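Local coordinates for glucose import ATP-binding protein GlcV (Sulfolobus solfataricus, PDB 1OXX) that hydrolyses ATP to drive glucose uptake, serving as the energy-coupling subunit of the ABC transporter GlcSTUV, at residues A[91-96]-A[147-152]; A[98-103]-A[116-121]. The protein carries 1 engineered substitution. All blocks are in the same frame, centred on the assembly; numbering follows the deposited sequence.

Contact 1: A[91-96]-A[147-152]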
loop_
_atom_site.group_PDB
_atom_site.type_symbol
_atom_site.label_atom_id
_atom_site.label_comp_id
_atom_site.label_asym_id
_atom_site.label_seq_id
_atom_site.Cartn_x
_atom_site.Cartn_y
_atom_site.Cartn_z
ATOM N N TRP A 91 6.229 10.650 12.841
ATOM C CA TRP A 91 6.415 12.078 13.116
ATOM C C TRP A 91 5.171 12.603 13.819
ATOM O O TRP A 91 4.226 13.052 13.183
ATOM C CB TRP A 91 6.646 12.882 11.836
ATOM C CG TRP A 91 6.987 14.320 12.102
ATOM C CD1 TRP A 91 7.533 14.831 13.246
ATOM C CD2 TRP A 91 6.818 15.426 11.211
ATOM N NE1 TRP A 91 7.727 16.184 13.118
ATOM C CE2 TRP A 91 7.292 16.580 11.878
ATOM C CE3 TRP A 91 6.317 15.566 9.911
ATOM C CZ2 TRP A 91 7.275 17.849 11.293
ATOM C CZ3 TRP A 91 6.302 16.820 9.334
ATOM C CH2 TRP A 91 6.779 17.950 10.022
ATOM N N ALA A 92 5.172 12.559 15.140
ATOM C CA ALA A 92 3.982 12.937 15.888
ATOM C C ALA A 92 3.850 14.444 16.075
ATOM O O ALA A 92 4.745 15.219 15.771
ATOM C CB ALA A 92 3.992 12.251 17.234
ATOM N N LEU A 93 2.697 14.850 16.573
ATOM C CA LEU A 93 2.523 16.246 16.931
ATOM C C LEU A 93 3.281 16.502 18.233
ATOM O O LEU A 93 3.473 15.589 19.034
ATOM C CB LEU A 93 1.039 16.569 17.122
ATOM C CG LEU A 93 0.137 16.353 15.911
ATOM C CD1 LEU A 93 -1.316 16.597 16.284
ATOM C CD2 LEU A 93 0.568 17.276 14.789
ATOM N N TYR A 94 3.737 17.733 18.457
ATOM C CA TYR A 94 4.414 18.071 19.700
ATOM C C TYR A 94 3.339 18.187 20.766
ATOM O O TYR A 94 2.432 19.010 20.644
ATOM C CB TYR A 94 5.152 19.401 19.582
ATOM C CG TYR A 94 6.457 19.329 18.833
ATOM C CD1 TYR A 94 6.522 19.662 17.492
ATOM C CD2 TYR A 94 7.625 18.931 19.473
ATOM C CE1 TYR A 94 7.725 19.608 16.799
ATOM C CE2 TYR A 94 8.830 18.869 18.793
ATOM C CZ TYR A 94 8.876 19.214 17.459
ATOM O OH TYR A 94 10.075 19.152 16.781
ATOM N N PRO A 95 3.421 17.365 21.800
ATOM C CA PRO A 95 2.357 17.294 22.798
ATOM C C PRO A 95 2.139 18.574 23.591
ATOM O O PRO A 95 1.016 18.781 24.063
ATOM C CB PRO A 95 2.816 16.145 23.707
ATOM C CG PRO A 95 4.299 16.104 23.506
ATOM C CD PRO A 95 4.506 16.396 22.072
ATOM N N ASN A 96 3.176 19.392 23.772
ATOM C CA ASN A 96 3.040 20.620 24.542
ATOM C C ASN A 96 3.005 21.888 23.700
ATOM O O ASN A 96 3.326 22.987 24.176
ATOM C CB ASN A 96 4.129 20.739 25.593
ATOM C CG ASN A 96 3.733 21.680 26.697
ATOM O OD1 ASN A 96 2.537 21.854 26.972
ATOM N ND2 ASN A 96 4.719 22.309 27.335
ATOM N N GLN A 147 -5.145 13.970 12.926
ATOM C CA GLN A 147 -4.768 13.699 11.547
ATOM C C GLN A 147 -4.762 14.971 10.721
ATOM O O GLN A 147 -3.836 15.242 9.942
ATOM C CB GLN A 147 -5.739 12.694 10.937
ATOM C CG GLN A 147 -5.270 12.147 9.616
ATOM C CD GLN A 147 -4.352 10.954 9.783
ATOM O OE1 GLN A 147 -4.283 10.356 10.870
ATOM N NE2 GLN A 147 -3.662 10.588 8.712
ATOM N N ARG A 148 -5.808 15.764 10.877
ATOM C CA ARG A 148 -5.914 17.001 10.144
ATOM C C ARG A 148 -4.857 18.030 10.566
ATOM O O ARG A 148 -4.345 18.757 9.708
ATOM C CB ARG A 148 -7.335 17.545 10.217
ATOM C CG ARG A 148 -8.316 16.678 9.464
ATOM C CD ARG A 148 -9.747 17.037 9.703
ATOM N NE ARG A 148 -10.608 16.172 8.906
ATOM C CZ ARG A 148 -11.291 16.578 7.856
ATOM N NH1 ARG A 148 -11.240 17.844 7.473
ATOM N NH2 ARG A 148 -12.034 15.708 7.184
ATOM N N VAL A 149 -4.505 18.093 11.850
ATOM C CA VAL A 149 -3.442 18.996 12.266
ATOM C C VAL A 149 -2.111 18.557 11.664
ATOM O O VAL A 149 -1.331 19.380 11.210
ATOM C CB VAL A 149 -3.343 19.055 13.791
ATOM C CG1 VAL A 149 -2.132 19.850 14.226
ATOM C CG2 VAL A 149 -4.612 19.652 14.330
ATOM N N ALA A 150 -1.860 17.250 11.633
ATOM C CA ALA A 150 -0.633 16.727 11.046
ATOM C C ALA A 150 -0.570 17.046 9.547
ATOM O O ALA A 150 0.495 17.397 9.015
ATOM C CB ALA A 150 -0.523 15.221 11.277
ATOM N N LEU A 151 -1.702 16.923 8.856
ATOM C CA LEU A 151 -1.740 17.269 7.448
ATOM C C LEU A 151 -1.543 18.779 7.257
ATOM O O LEU A 151 -0.816 19.193 6.373
ATOM C CB LEU A 151 -3.053 16.820 6.843
ATOM C CG LEU A 151 -3.219 16.901 5.341
ATOM C CD1 LEU A 151 -2.112 16.170 4.616
ATOM C CD2 LEU A 151 -4.589 16.348 4.981
ATOM N N ALA A 152 -2.128 19.612 8.105
ATOM C CA ALA A 152 -1.949 21.052 8.011
ATOM C C ALA A 152 -0.485 21.412 8.192
ATOM O O ALA A 152 0.045 22.288 7.494
ATOM C CB ALA A 152 -2.798 21.728 9.080
#

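Contact 2: A[98-103]-A[116-121]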
loop_
_atom_site.group_PDB
_atom_site.type_symbol
_atom_site.label_atom_id
_atom_site.label_comp_id
_atom_site.label_asym_id
_atom_site.label_seq_id
_atom_site.Cartn_x
_atom_site.Cartn_y
_atom_site.Cartn_z
ATOM N N THR A 98 0.145 23.860 21.124
ATOM C CA THR A 98 -1.234 23.785 20.705
ATOM C C THR A 98 -1.282 23.396 19.233
ATOM O O THR A 98 -0.254 23.360 18.545
ATOM C CB THR A 98 -1.936 25.130 20.844
ATOM O OG1 THR A 98 -1.242 26.104 20.038
ATOM C CG2 THR A 98 -1.885 25.651 22.266
ATOM N N ALA A 99 -2.471 23.136 18.718
ATOM C CA ALA A 99 -2.610 22.840 17.302
ATOM C C ALA A 99 -2.034 24.001 16.475
ATOM O O ALA A 99 -1.312 23.779 15.509
ATOM C CB ALA A 99 -4.069 22.564 16.962
ATOM N N PHE A 100 -2.350 25.242 16.837
ATOM C CA PHE A 100 -1.817 26.395 16.125
ATOM C C PHE A 100 -0.298 26.352 16.125
ATOM O O PHE A 100 0.327 26.542 15.112
ATOM C CB PHE A 100 -2.256 27.716 16.792
ATOM C CG PHE A 100 -1.722 28.953 16.110
ATOM C CD1 PHE A 100 -2.430 29.563 15.115
ATOM C CD2 PHE A 100 -0.476 29.448 16.419
ATOM C CE1 PHE A 100 -1.937 30.684 14.477
ATOM C CE2 PHE A 100 0.016 30.564 15.784
ATOM C CZ PHE A 100 -0.715 31.176 14.808
ATOM N N GLU A 101 0.293 26.154 17.295
ATOM C CA GLU A 101 1.727 26.150 17.433
ATOM C C GLU A 101 2.361 25.020 16.637
ATOM O O GLU A 101 3.450 25.167 16.054
ATOM C CB GLU A 101 2.082 26.031 18.921
ATOM C CG GLU A 101 1.778 27.281 19.731
ATOM C CD GLU A 101 2.115 27.144 21.208
ATOM O OE1 GLU A 101 1.686 26.170 21.859
ATOM O OE2 GLU A 101 2.817 28.051 21.731
ATOM N N ASN A 102 1.684 23.873 16.585
ATOM C CA ASN A 102 2.183 22.749 15.809
ATOM C C ASN A 102 2.200 23.080 14.319
ATOM O O ASN A 102 3.146 22.742 13.613
ATOM C CB ASN A 102 1.324 21.507 16.044
ATOM C CG ASN A 102 1.881 20.618 17.120
ATOM O OD1 ASN A 102 2.840 19.865 16.883
ATOM N ND2 ASN A 102 1.302 20.691 18.318
ATOM N N ILE A 103 1.145 23.722 13.833
ATOM C CA ILE A 103 1.043 24.063 12.423
ATOM C C ILE A 103 1.997 25.203 12.052
ATOM O O ILE A 103 2.550 25.227 10.946
ATOM C CB ILE A 103 -0.404 24.390 12.061
ATOM C CG1 ILE A 103 -1.311 23.182 12.330
ATOM C CG2 ILE A 103 -0.513 24.832 10.600
ATOM C CD1 ILE A 103 -2.827 23.515 12.260
ATOM N N GLU A 116 1.745 37.318 9.221
ATOM C CA GLU A 116 1.821 36.445 8.059
ATOM C C GLU A 116 1.699 34.987 8.479
ATOM O O GLU A 116 1.031 34.201 7.820
ATOM C CB GLU A 116 3.119 36.670 7.296
ATOM C CG GLU A 116 3.166 38.011 6.588
ATOM C CD GLU A 116 4.484 38.254 5.878
ATOM O OE1 GLU A 116 4.454 38.594 4.676
ATOM O OE2 GLU A 116 5.548 38.119 6.515
ATOM N N ILE A 117 2.399 34.613 9.541
ATOM C CA ILE A 117 2.305 33.259 10.068
ATOM C C ILE A 117 0.860 32.968 10.482
ATOM O O ILE A 117 0.305 31.919 10.127
ATOM C CB ILE A 117 3.270 33.103 11.272
ATOM C CG1 ILE A 117 4.719 33.129 10.797
ATOM C CG2 ILE A 117 2.963 31.843 12.074
ATOM C CD1 ILE A 117 5.694 33.260 11.949
ATOM N N ARG A 118 0.231 33.912 11.175
ATOM C CA ARG A 118 -1.121 33.683 11.693
ATOM C C ARG A 118 -2.096 33.488 10.556
ATOM O O ARG A 118 -2.900 32.557 10.559
ATOM C CB ARG A 118 -1.565 34.853 12.565
ATOM C CG ARG A 118 -2.949 34.618 13.154
ATOM C CD ARG A 118 -3.564 35.824 13.809
ATOM N NE ARG A 118 -3.694 36.925 12.861
ATOM C CZ ARG A 118 -4.575 36.964 11.871
ATOM N NH1 ARG A 118 -5.425 35.961 11.691
ATOM N NH2 ARG A 118 -4.610 38.008 11.056
ATOM N N LYS A 119 -1.975 34.337 9.545
ATOM C CA LYS A 119 -2.878 34.263 8.414
ATOM C C LYS A 119 -2.729 32.936 7.677
ATOM O O LYS A 119 -3.717 32.299 7.294
ATOM C CB LYS A 119 -2.669 35.476 7.497
ATOM C CG LYS A 119 -3.176 36.765 8.129
ATOM C CD LYS A 119 -2.964 37.980 7.240
ATOM C CE LYS A 119 -3.340 39.272 7.964
ATOM N NZ LYS A 119 -3.120 40.455 7.088
ATOM N N ARG A 120 -1.498 32.475 7.526
ATOM C CA ARG A 120 -1.266 31.230 6.808
ATOM C C ARG A 120 -1.786 30.025 7.584
ATOM O O ARG A 120 -2.455 29.142 7.036
ATOM C CB ARG A 120 0.219 31.046 6.496
ATOM C CG ARG A 120 0.539 29.753 5.774
ATOM C CD ARG A 120 -0.194 29.596 4.456
ATOM N NE ARG A 120 0.136 28.329 3.825
ATOM C CZ ARG A 120 -0.581 27.736 2.874
ATOM N NH1 ARG A 120 -1.690 28.299 2.412
ATOM N NH2 ARG A 120 -0.179 26.565 2.387
ATOM N N VAL A 121 -1.470 29.978 8.870
ATOM C CA VAL A 121 -1.945 28.890 9.697
ATOM C C VAL A 121 -3.475 28.861 9.720
ATOM O O VAL A 121 -4.083 27.806 9.575
ATOM C CB VAL A 121 -1.407 29.021 11.129
ATOM C CG1 VAL A 121 -2.092 28.005 12.071
ATOM C CG2 VAL A 121 0.113 28.850 11.116
#

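Contact 1: A[91-96]-A[147-152]
Leu93 sets the forked end of its side chain on Val149 and Ala150 of helix 143-155. Both methyls touch the same valine branch: Leu93 CD2 lies 3.8 Å from Val149 CG1, and Leu93 CD1 lies 3.9 Å from Val149 CG1. Leu93 CD2 also rests against the helix backbone, 4.0 Å from Ala150 CA. It lies 4.2 Å from Ala150 CB, whose single methyl probably allows this approach. Val149 CG1 stands anti to its backbone N (chi1 173°), which turns this branch to the leucine. Behind it Val149 is buried against Ala99 and Ile103 of helix 99-104. With an alanine in place of the leucine, Val149 CG1 would probably lose both methyl contacts and the loop some of its hold on the helix. The other side is loose. Ala92 points away from the helix, and Tyr94, Pro95 and Asn96 run on exposed to solvent. Earlier in the loop, Arg153 hydrogen-bonds Trp91 O and Ala92 O and makes a cation-pi contact with the Trp91 ring. The side chain of Gln89, an inferred ATP-binding residue, is about 10 Å from that of Ala150. This is the Q-loop region of an ABC ATPase, packed on the helix that starts within the signature motif.

Contact 2: A[98-103]-A[116-121]
Phe100 and Val121 make the tight apolar core between helix 99-104 and helix 114-127. Their side chains cross at about a right angle, and Val121 CG1 comes 3.4 Å from Phe100 CD1. The same methyl reaches Ile103, with Val121 CG1 3.8 Å from Ile103 CG2, so it is touched by two residues of one helix. A trans first torsion in Phe100 (chi1 179°) carries the far end of the ring to the other helix. There Arg118 CA lies at the ring edge, near its plane, 4.0 Å from Phe100 CZ. The short helical segments run at 105° to each other. They belong to the helical subdomain of the ABC ATPase, and helix 143-155 covers another part of helix 99-104. A set of polar bonds holds the start of helix 99-104. Thr98 and Glu101 form a capping box: Glu101 N donates to Thr98 OG1 at 3.1 Å, and Thr98 N donates to the anti lone pair of Glu101 OE1 at 2.9 Å. Thr98 O accepts from Asn102 N and, from above the carbonyl plane, from Asn102 ND2 at 3.1 Å. The charged end of Arg118 turns away from Phe100 to form salt bridges with Glu115 and Glu122.

Overall arrangement
From the N terminus, the chain passes through the P-loop and later leaves strand 84-88 of the core sheet. It enters the loop 91-96, then helix 99-104, helix 114-127 and helix 143-155. Contact 2 closes the short loop between the first two of these helices. Contact 1 closes the longer one, from 91-96 to 147-152, and contact 2 is nested inside it. Their centres are 12 Å apart and they touch. Tyr94 N is probably hydrogen-bonded to Asn102 OD1 at 2.8 Å, and Ile103 CD1 packs 3.6 Å from Ala152 CB. Together they tie the segment leaving the core sheet to three helices of the helical subdomain.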